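Local coordinates for protein ethylbenzene dehydrogenase alpha-subunit (Aromatoleum aromaticum, PDB 2IVF) that belongs to the molybdopterin oxidoreductase family and binds MGD, MD1, a molybdenum atom and an iron/sulfur cluster, at residues F574-L578 and P940-L945; K584-T588 and H944-G948; E657-M661 and N736-L740. All blocks are in the same frame, centred on the assembly; numbering follows the deposited sequence.

How the contacts relate
Contacts 1 and 2 share H944 and L945 and lie about 10 Å apart between centres; both set the loop between strands 915-917 and 969-975 against helix 574-583 or the chain that leaves it. Contact 1 is buried and apolar, built of prolines, leucines and two aromatic rings. Contact 2 is only partly buried and adds an indole-to-carbonyl hydrogen bond and an indole lying flat on glycine backbone. Contact 3, about 41 and 40 Å from contacts 1 and 2 between centres, joins strand 659-661 to helix 736-749. It too is buried but mixed, a polar part with an amide, a carboxylate and two waters beside an apolar end around L740, and it alone reaches MD1 directly.

Contact 1: F574-L578 and P940-L945; sequences FGAYL and PKPLHL
The phenyl ring of F574 overlaps the CD1 methyl of L945, which lies 3.5 Å above one face of the ring, shifted toward its rim. On the other side of the ring plane stands P940, whose CG makes an off-centre CH-pi contact 4.3 Å from the F574 centroid, while P940 CB approaches F574 CE1 to 3.6 Å. With its CG trans to the backbone N (chi1 177°), F574 carries its ring along the loop 940-945 and between these two residues, both of which cross it at about a right angle. L945 CD1 does more than cover the ring: it also reaches the F574 O atom at 3.5 Å, and L578 N at the same range. Those two atoms are bonded to each other in the first turn of the helix, so the methyl packs directly on a helical hydrogen bond. The second branch of L945, CD2, meets L578 CD1 at 3.9 Å. P942 spans from F574 to Y577: its CG faces the F574 CA atom, and its CB comes within 3.5 Å of Y577 CD2. L943 CD2 adds a looser touch to the same tyrosine ring. The 3-10 turn 942-945, with L945 N bonded to P942 O, brings P942 and L945 onto one side of the loop, whereas K941 and H944 start in the other direction and engage D455. This contact joins the beginning of helix 574-583 to the loop between strands 915-917 and 969-975. Helix 546-553 closes in on the leucines, M548 touching both L578 and L945, and W820 of helix 819-824 meets the Y577 ring edge-to-face while also packing on L943.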
# COMPACT_ATOMS: atom_id res chain seq x y z
N PHE A 574 -36.10 -3.60 1.73
CA PHE A 574 -35.41 -4.17 0.59
C PHE A 574 -36.19 -5.31 -0.03
O PHE A 574 -36.42 -5.30 -1.22
CB PHE A 574 -34.05 -4.70 1.01
CG PHE A 574 -33.31 -5.38 -0.10
CD1 PHE A 574 -32.57 -4.63 -1.01
CD2 PHE A 574 -33.39 -6.75 -0.27
CE1 PHE A 574 -31.93 -5.24 -2.05
CE2 PHE A 574 -32.72 -7.39 -1.32
CZ PHE A 574 -32.00 -6.62 -2.21
N GLY A 575 -36.59 -6.29 0.76
CA GLY A 575 -37.28 -7.47 0.22
C GLY A 575 -38.67 -7.21 -0.33
O GLY A 575 -39.13 -7.90 -1.26
N ALA A 576 -39.34 -6.24 0.27
CA ALA A 576 -40.61 -5.74 -0.22
C ALA A 576 -40.46 -5.05 -1.58
O ALA A 576 -41.25 -5.28 -2.49
CB ALA A 576 -41.23 -4.81 0.79
N TYR A 577 -39.44 -4.21 -1.71
CA TYR A 577 -39.08 -3.66 -3.00
C TYR A 577 -38.70 -4.76 -4.01
O TYR A 577 -39.12 -4.71 -5.16
CB TYR A 577 -37.93 -2.67 -2.86
CG TYR A 577 -38.34 -1.26 -2.42
CD1 TYR A 577 -38.91 -0.37 -3.33
CD2 TYR A 577 -38.12 -0.82 -1.12
CE1 TYR A 577 -39.24 0.95 -2.95
CE2 TYR A 577 -38.46 0.49 -0.72
CZ TYR A 577 -39.03 1.38 -1.63
OH TYR A 577 -39.38 2.67 -1.22
N LEU A 578 -37.93 -5.75 -3.56
CA LEU A 578 -37.60 -6.91 -4.42
C LEU A 578 -38.83 -7.62 -4.96
O LEU A 578 -38.93 -7.89 -6.17
CB LEU A 578 -36.73 -7.90 -3.65
CG LEU A 578 -36.28 -9.18 -4.36
CD1 LEU A 578 -35.49 -8.91 -5.61
CD2 LEU A 578 -35.46 -9.99 -3.39
N PRO A 940 -28.21 -3.30 1.06
CA PRO A 940 -28.26 -2.79 -0.29
C PRO A 940 -29.32 -1.73 -0.44
O PRO A 940 -30.38 -1.84 0.17
CB PRO A 940 -28.63 -4.03 -1.12
CG PRO A 940 -28.56 -5.18 -0.22
CD PRO A 940 -28.82 -4.63 1.14
N LYS A 941 -29.05 -0.74 -1.27
CA LYS A 941 -30.00 0.36 -1.48
C LYS A 941 -31.19 -0.15 -2.27
O LYS A 941 -31.04 -0.52 -3.43
CB LYS A 941 -29.33 1.59 -2.15
CG LYS A 941 -30.32 2.75 -2.29
CD LYS A 941 -29.63 4.09 -2.32
CE LYS A 941 -30.60 5.21 -2.67
NZ LYS A 941 -29.96 6.56 -2.49
N PRO A 942 -32.37 -0.22 -1.64
CA PRO A 942 -33.51 -0.83 -2.32
C PRO A 942 -33.92 -0.18 -3.64
O PRO A 942 -34.48 -0.86 -4.50
CB PRO A 942 -34.64 -0.68 -1.30
CG PRO A 942 -34.00 -0.60 -0.05
CD PRO A 942 -32.73 0.20 -0.29
N LEU A 943 -33.65 1.14 -3.80
CA LEU A 943 -34.05 1.85 -5.02
C LEU A 943 -33.27 1.29 -6.21
O LEU A 943 -33.71 1.40 -7.35
CB LEU A 943 -33.77 3.35 -4.90
CG LEU A 943 -34.64 4.11 -3.90
CD1 LEU A 943 -34.29 5.61 -4.01
CD2 LEU A 943 -36.08 3.83 -4.15
N HIS A 944 -32.16 0.62 -5.94
CA HIS A 944 -31.41 -0.02 -7.01
C HIS A 944 -31.94 -1.36 -7.50
O HIS A 944 -31.33 -1.96 -8.36
CB HIS A 944 -29.94 -0.08 -6.67
CG HIS A 944 -29.36 1.26 -6.42
ND1 HIS A 944 -28.01 1.44 -6.14
CD2 HIS A 944 -29.89 2.50 -6.49
CE1 HIS A 944 -27.78 2.73 -5.94
NE2 HIS A 944 -28.89 3.40 -6.18
N LEU A 945 -33.14 -1.74 -7.03
CA LEU A 945 -33.91 -2.83 -7.59
C LEU A 945 -34.82 -2.28 -8.69
O LEU A 945 -35.45 -3.04 -9.39
CB LEU A 945 -34.75 -3.48 -6.50
CG LEU A 945 -33.92 -4.29 -5.47
CD1 LEU A 945 -34.68 -4.47 -4.17
CD2 LEU A 945 -33.49 -5.65 -6.08

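Contact 2: K584-T588 and H944-G948; sequences KGWWT and HLAGG
The backbones come closest at W586 and G947, with 5.3 Å between the CA of W586 and the CA of G947, just after helix 574-583 has ended in a Schellman motif at G585. The W586 indole lies flat on the glycine backbone: G947 CA sits over the five-membered ring, 3.6 Å from its centroid and 18° off the normal. Packing is tight where G947 N stands 3.0 Å from W586 CE3; G947 has no side chain, which lets the indole lie directly on the backbone. G948 N covers the same face nearer the pyrrole edge, and K584 CB rests 3.8 Å above the plane on the opposite face, so the ring is sandwiched. W587 works by its edge instead. Its NE1 donates to L945 O at 2.9 Å, in a bent bond of 146° with the oxygen somewhat out of the indole plane, and L945 CD2 stands above the indole plane at that rim, 3.7 Å from W587 NE1. The contact thus fixes the loop following helix 574-583 to the loop preceding strand 969-975. M548 of helix 546-553 touches W587, and W820 of helix 819-824 meets the W586 ring edge-to-face.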
# COMPACT_ATOMS: atom_id res chain seq x y z
N LYS A 584 -43.03 -7.09 -11.32
CA LYS A 584 -43.05 -6.26 -12.53
C LYS A 584 -42.13 -6.77 -13.65
O LYS A 584 -42.09 -6.22 -14.73
CB LYS A 584 -42.75 -4.79 -12.18
CG LYS A 584 -43.87 -4.16 -11.34
CD LYS A 584 -43.58 -2.73 -10.88
CE LYS A 584 -44.81 -2.19 -10.17
NZ LYS A 584 -44.57 -0.86 -9.53
N GLY A 585 -41.42 -7.86 -13.39
CA GLY A 585 -40.60 -8.48 -14.42
C GLY A 585 -39.26 -7.79 -14.52
O GLY A 585 -38.52 -7.98 -15.51
N TRP A 586 -38.93 -7.00 -13.50
CA TRP A 586 -37.66 -6.26 -13.53
C TRP A 586 -36.47 -7.14 -13.20
O TRP A 586 -35.34 -6.80 -13.58
CB TRP A 586 -37.73 -5.06 -12.59
CG TRP A 586 -38.66 -4.04 -13.05
CD1 TRP A 586 -39.25 -3.94 -14.29
CD2 TRP A 586 -39.18 -2.96 -12.27
NE1 TRP A 586 -40.10 -2.86 -14.33
CE2 TRP A 586 -40.07 -2.24 -13.10
CE3 TRP A 586 -38.99 -2.54 -10.95
CZ2 TRP A 586 -40.75 -1.12 -12.65
CZ3 TRP A 586 -39.66 -1.43 -10.51
CH2 TRP A 586 -40.53 -0.72 -11.35
N TRP A 587 -36.70 -8.23 -12.47
CA TRP A 587 -35.66 -9.24 -12.27
C TRP A 587 -36.27 -10.56 -12.63
O TRP A 587 -37.39 -10.84 -12.23
CB TRP A 587 -35.15 -9.25 -10.83
CG TRP A 587 -34.68 -7.87 -10.42
CD1 TRP A 587 -35.42 -6.93 -9.77
CD2 TRP A 587 -33.42 -7.25 -10.73
NE1 TRP A 587 -34.69 -5.78 -9.62
CE2 TRP A 587 -33.45 -5.95 -10.18
CE3 TRP A 587 -32.25 -7.68 -11.37
CZ2 TRP A 587 -32.38 -5.07 -10.28
CZ3 TRP A 587 -31.19 -6.81 -11.46
CH2 TRP A 587 -31.25 -5.52 -10.91
N THR A 588 -35.50 -11.37 -13.37
CA THR A 588 -35.94 -12.66 -13.94
C THR A 588 -35.16 -13.81 -13.30
O THR A 588 -34.30 -13.57 -12.45
CB THR A 588 -35.69 -12.67 -15.43
OG1 THR A 588 -34.28 -12.65 -15.68
CG2 THR A 588 -36.37 -11.45 -16.10
N HIS A 944 -32.16 0.62 -5.94
CA HIS A 944 -31.41 -0.02 -7.01
C HIS A 944 -31.94 -1.36 -7.50
O HIS A 944 -31.33 -1.96 -8.36
CB HIS A 944 -29.94 -0.08 -6.67
CG HIS A 944 -29.36 1.26 -6.42
ND1 HIS A 944 -28.01 1.44 -6.14
CD2 HIS A 944 -29.89 2.50 -6.49
CE1 HIS A 944 -27.78 2.73 -5.94
NE2 HIS A 944 -28.89 3.40 -6.18
N LEU A 945 -33.14 -1.74 -7.03
CA LEU A 945 -33.91 -2.83 -7.59
C LEU A 945 -34.82 -2.28 -8.69
O LEU A 945 -35.45 -3.04 -9.39
CB LEU A 945 -34.75 -3.48 -6.50
CG LEU A 945 -33.92 -4.29 -5.47
CD1 LEU A 945 -34.68 -4.47 -4.17
CD2 LEU A 945 -33.49 -5.65 -6.08
N ALA A 946 -34.85 -0.97 -8.87
CA ALA A 946 -35.81 -0.37 -9.79
C ALA A 946 -35.54 -0.77 -11.23
O ALA A 946 -34.41 -0.87 -11.63
CB ALA A 946 -35.81 1.16 -9.67
N GLY A 947 -36.61 -0.96 -11.99
CA GLY A 947 -36.51 -1.10 -13.43
C GLY A 947 -37.52 -0.16 -14.07
O GLY A 947 -37.95 0.82 -13.46
N GLY A 948 -37.90 -0.46 -15.31
CA GLY A 948 -38.90 0.34 -16.02
C GLY A 948 -38.41 1.75 -16.28
O GLY A 948 -39.20 2.69 -16.24

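Contact 3: E657-M661 and N736-L740; sequences EKHEM and NEDCL. With MD1 (phosphoric acid 4-(2-amino-4-oxo-3,4,5,6,-tetrahydro-pteridin-6-yl)-2-hydroxy-3,4-dimercapto-but-3-en-yl ester guanylate ester), chain N.
K658 passes the side-chain amide of N736 with its aliphatic portion, CG lying 3.7 Å from N736 ND2. Beyond CG the chain is extended and carries NZ away from the helix to MD1 O6, 2.9 Å off; E687 and the carbonyls of A653 and A195 also hold this ammonium. H659 meets the helix twice. Its backbone O, close to the plane of the N736 amide, takes a hydrogen bond of 2.9 Å from N736 ND2, which arrives nearly in line with the H659 C=O bond. Its imidazole lies over E737, with E737 CB 3.8 Å from the ring centroid and the carboxylate stacked, the two planes 21° apart; E737 OE2 is bonded instead to Y759 OH. A water links H659 ND1 with E737 N. At E660 the side chain starts away from the helix, yet a second water bridges its OE2, also bonded by I198 N, to N736 ND2. E660 OE1 accepts a hydrogen bond from M661 N (2.8 Å) with its anti lone pair and is also bonded to S197 OG. E660 O touches L740 CD2 at 3.6 Å, and M661 CB packs on L740 CD1 at 3.7 Å, ending the contact in apolar side chains. Strand 659-661 and helix 736-740 run at 33° to each other, and helix 759-765 covers them, with Y759 against H659 and L740 and F762 against M661. The chemistry implies that N736 ND2 ties strand to helix through a carbonyl and a water. The sharing of the K658 ammonium, probably charged, among several acceptors is consistent with its being held in place for O6.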
# COMPACT_ATOMS: atom_id res chain seq x y z
N GLU A 657 5.91 -16.03 -11.77
CA GLU A 657 6.04 -17.51 -11.83
C GLU A 657 5.15 -18.12 -12.90
O GLU A 657 5.04 -19.36 -13.02
CB GLU A 657 5.67 -18.13 -10.51
CG GLU A 657 6.59 -17.76 -9.34
CD GLU A 657 6.17 -18.39 -8.03
OE1 GLU A 657 4.99 -18.75 -7.91
OE2 GLU A 657 7.03 -18.51 -7.12
N LYS A 658 4.50 -17.24 -13.67
CA LYS A 658 3.60 -17.62 -14.75
C LYS A 658 3.45 -16.45 -15.70
O LYS A 658 3.46 -15.28 -15.31
CB LYS A 658 2.24 -18.00 -14.21
CG LYS A 658 1.50 -16.88 -13.52
CD LYS A 658 0.32 -17.45 -12.66
CE LYS A 658 -0.28 -16.28 -11.90
NZ LYS A 658 -1.26 -16.71 -10.87
N HIS A 659 3.34 -16.76 -16.99
CA HIS A 659 3.18 -15.67 -17.98
C HIS A 659 1.82 -15.01 -17.76
O HIS A 659 0.81 -15.70 -17.50
CB HIS A 659 3.23 -16.19 -19.38
CG HIS A 659 4.47 -16.95 -19.70
ND1 HIS A 659 4.61 -18.29 -19.43
CD2 HIS A 659 5.63 -16.56 -20.29
CE1 HIS A 659 5.80 -18.70 -19.82
NE2 HIS A 659 6.43 -17.67 -20.37
N GLU A 660 1.81 -13.68 -17.83
CA GLU A 660 0.58 -12.91 -17.69
C GLU A 660 0.72 -11.54 -18.31
O GLU A 660 1.77 -11.17 -18.82
CB GLU A 660 0.23 -12.76 -16.19
CG GLU A 660 -0.82 -13.72 -15.67
CD GLU A 660 -2.20 -13.40 -16.22
OE1 GLU A 660 -2.33 -12.38 -16.93
OE2 GLU A 660 -3.15 -14.16 -15.94
N MET A 661 -0.38 -10.80 -18.28
CA MET A 661 -0.37 -9.43 -18.71
C MET A 661 -1.20 -8.67 -17.71
O MET A 661 -2.22 -9.20 -17.26
CB MET A 661 -1.07 -9.35 -20.04
CG MET A 661 -0.98 -8.07 -20.72
SD MET A 661 -1.53 -8.38 -22.43
CE MET A 661 -3.19 -8.89 -22.13
N ASN A 736 -0.69 -20.76 -19.35
CA ASN A 736 -0.71 -19.32 -19.40
C ASN A 736 -0.05 -18.75 -20.64
O ASN A 736 -0.58 -17.82 -21.21
CB ASN A 736 -0.07 -18.68 -18.17
CG ASN A 736 -1.05 -18.62 -16.97
OD1 ASN A 736 -1.93 -19.47 -16.84
ND2 ASN A 736 -0.94 -17.57 -16.15
N GLU A 737 1.08 -19.30 -21.05
CA GLU A 737 1.76 -18.74 -22.23
C GLU A 737 0.82 -18.87 -23.45
O GLU A 737 0.72 -17.94 -24.26
CB GLU A 737 3.13 -19.36 -22.51
CG GLU A 737 3.84 -18.53 -23.62
CD GLU A 737 5.34 -18.73 -23.76
OE1 GLU A 737 5.78 -19.89 -23.78
OE2 GLU A 737 6.05 -17.67 -23.87
N ASP A 738 0.14 -20.01 -23.56
CA ASP A 738 -0.81 -20.24 -24.64
C ASP A 738 -1.88 -19.15 -24.63
O ASP A 738 -2.16 -18.54 -25.66
CB ASP A 738 -1.52 -21.57 -24.46
CG ASP A 738 -0.63 -22.76 -24.69
OD1 ASP A 738 0.41 -22.65 -25.39
OD2 ASP A 738 -1.02 -23.83 -24.18
N CYS A 739 -2.45 -18.93 -23.44
CA CYS A 739 -3.53 -17.97 -23.23
C CYS A 739 -3.07 -16.51 -23.43
O CYS A 739 -3.84 -15.71 -23.95
CB CYS A 739 -4.10 -18.13 -21.84
SG CYS A 739 -5.00 -19.69 -21.67
N LEU A 740 -1.83 -16.21 -23.05
CA LEU A 740 -1.25 -14.89 -23.23
C LEU A 740 -1.13 -14.58 -24.69
O LEU A 740 -1.46 -13.48 -25.11
CB LEU A 740 0.08 -14.78 -22.53
CG LEU A 740 0.72 -13.39 -22.52
CD1 LEU A 740 -0.25 -12.32 -22.00
CD2 LEU A 740 2.01 -13.34 -21.72
PB MD1 N . -10.84 -9.93 -2.53
O3B MD1 N . -9.38 -9.74 -1.93
O1B MD1 N . -10.69 -9.99 -4.00
O2B MD1 N . -11.65 -10.89 -1.76
O3A MD1 N . -11.48 -8.52 -2.19
C10 MD1 N . -11.41 -7.39 -3.09
C11 MD1 N . -11.99 -6.24 -2.28
O11 MD1 N . -10.89 -5.85 -1.39
C12 MD1 N . -12.30 -5.07 -3.18
S12 MD1 N . -11.66 -4.95 -4.76
C13 MD1 N . -13.06 -4.02 -2.74
S13 MD1 N . -13.39 -2.67 -3.70
C14 MD1 N . -13.69 -3.99 -1.39
N15 MD1 N . -13.33 -2.95 -0.50
C16 MD1 N . -13.77 -2.94 0.80
C15 MD1 N . -13.47 -1.83 1.57
O14 MD1 N . -12.83 -0.85 1.09
N17 MD1 N . -13.86 -1.91 2.86
C17 MD1 N . -14.57 -3.00 3.36
N16 MD1 N . -14.92 -2.96 4.63
N18 MD1 N . -14.88 -4.04 2.57
C20 MD1 N . -14.50 -4.02 1.31
N8 MD1 N . -14.86 -5.04 0.50
C7 MD1 N . -14.44 -5.19 -0.87
PA MD1 N . -8.43 -10.69 -1.05
O1A MD1 N . -7.04 -10.20 -1.32
O2A MD1 N . -8.90 -10.64 0.35
O5' MD1 N . -8.61 -12.16 -1.60
C5' MD1 N . -8.05 -12.42 -2.89
C4' MD1 N . -7.23 -13.64 -2.82
O4' MD1 N . -6.60 -13.69 -4.10
C1' MD1 N . -5.37 -14.37 -3.86
N9 MD1 N . -4.37 -14.19 -4.92
C4 MD1 N . -4.07 -15.13 -5.80
N3 MD1 N . -4.58 -16.37 -5.95
C2 MD1 N . -4.14 -17.17 -6.92
N2 MD1 N . -4.67 -18.42 -7.08
N1 MD1 N . -3.10 -16.72 -7.71
C6 MD1 N . -2.53 -15.48 -7.62
O6 MD1 N . -1.66 -15.15 -8.42
C5 MD1 N . -3.04 -14.63 -6.62
N7 MD1 N . -2.75 -13.40 -6.20
C8 MD1 N . -3.57 -13.14 -5.18
C2' MD1 N . -4.84 -13.76 -2.56
O2' MD1 N . -3.92 -14.62 -1.86
C3' MD1 N . -6.13 -13.45 -1.78
O3' MD1 N . -6.33 -14.38 -0.68
O HOH W 1 2.89 -20.54 -19.09
O HOH W 2 -2.88 -16.45 -14.34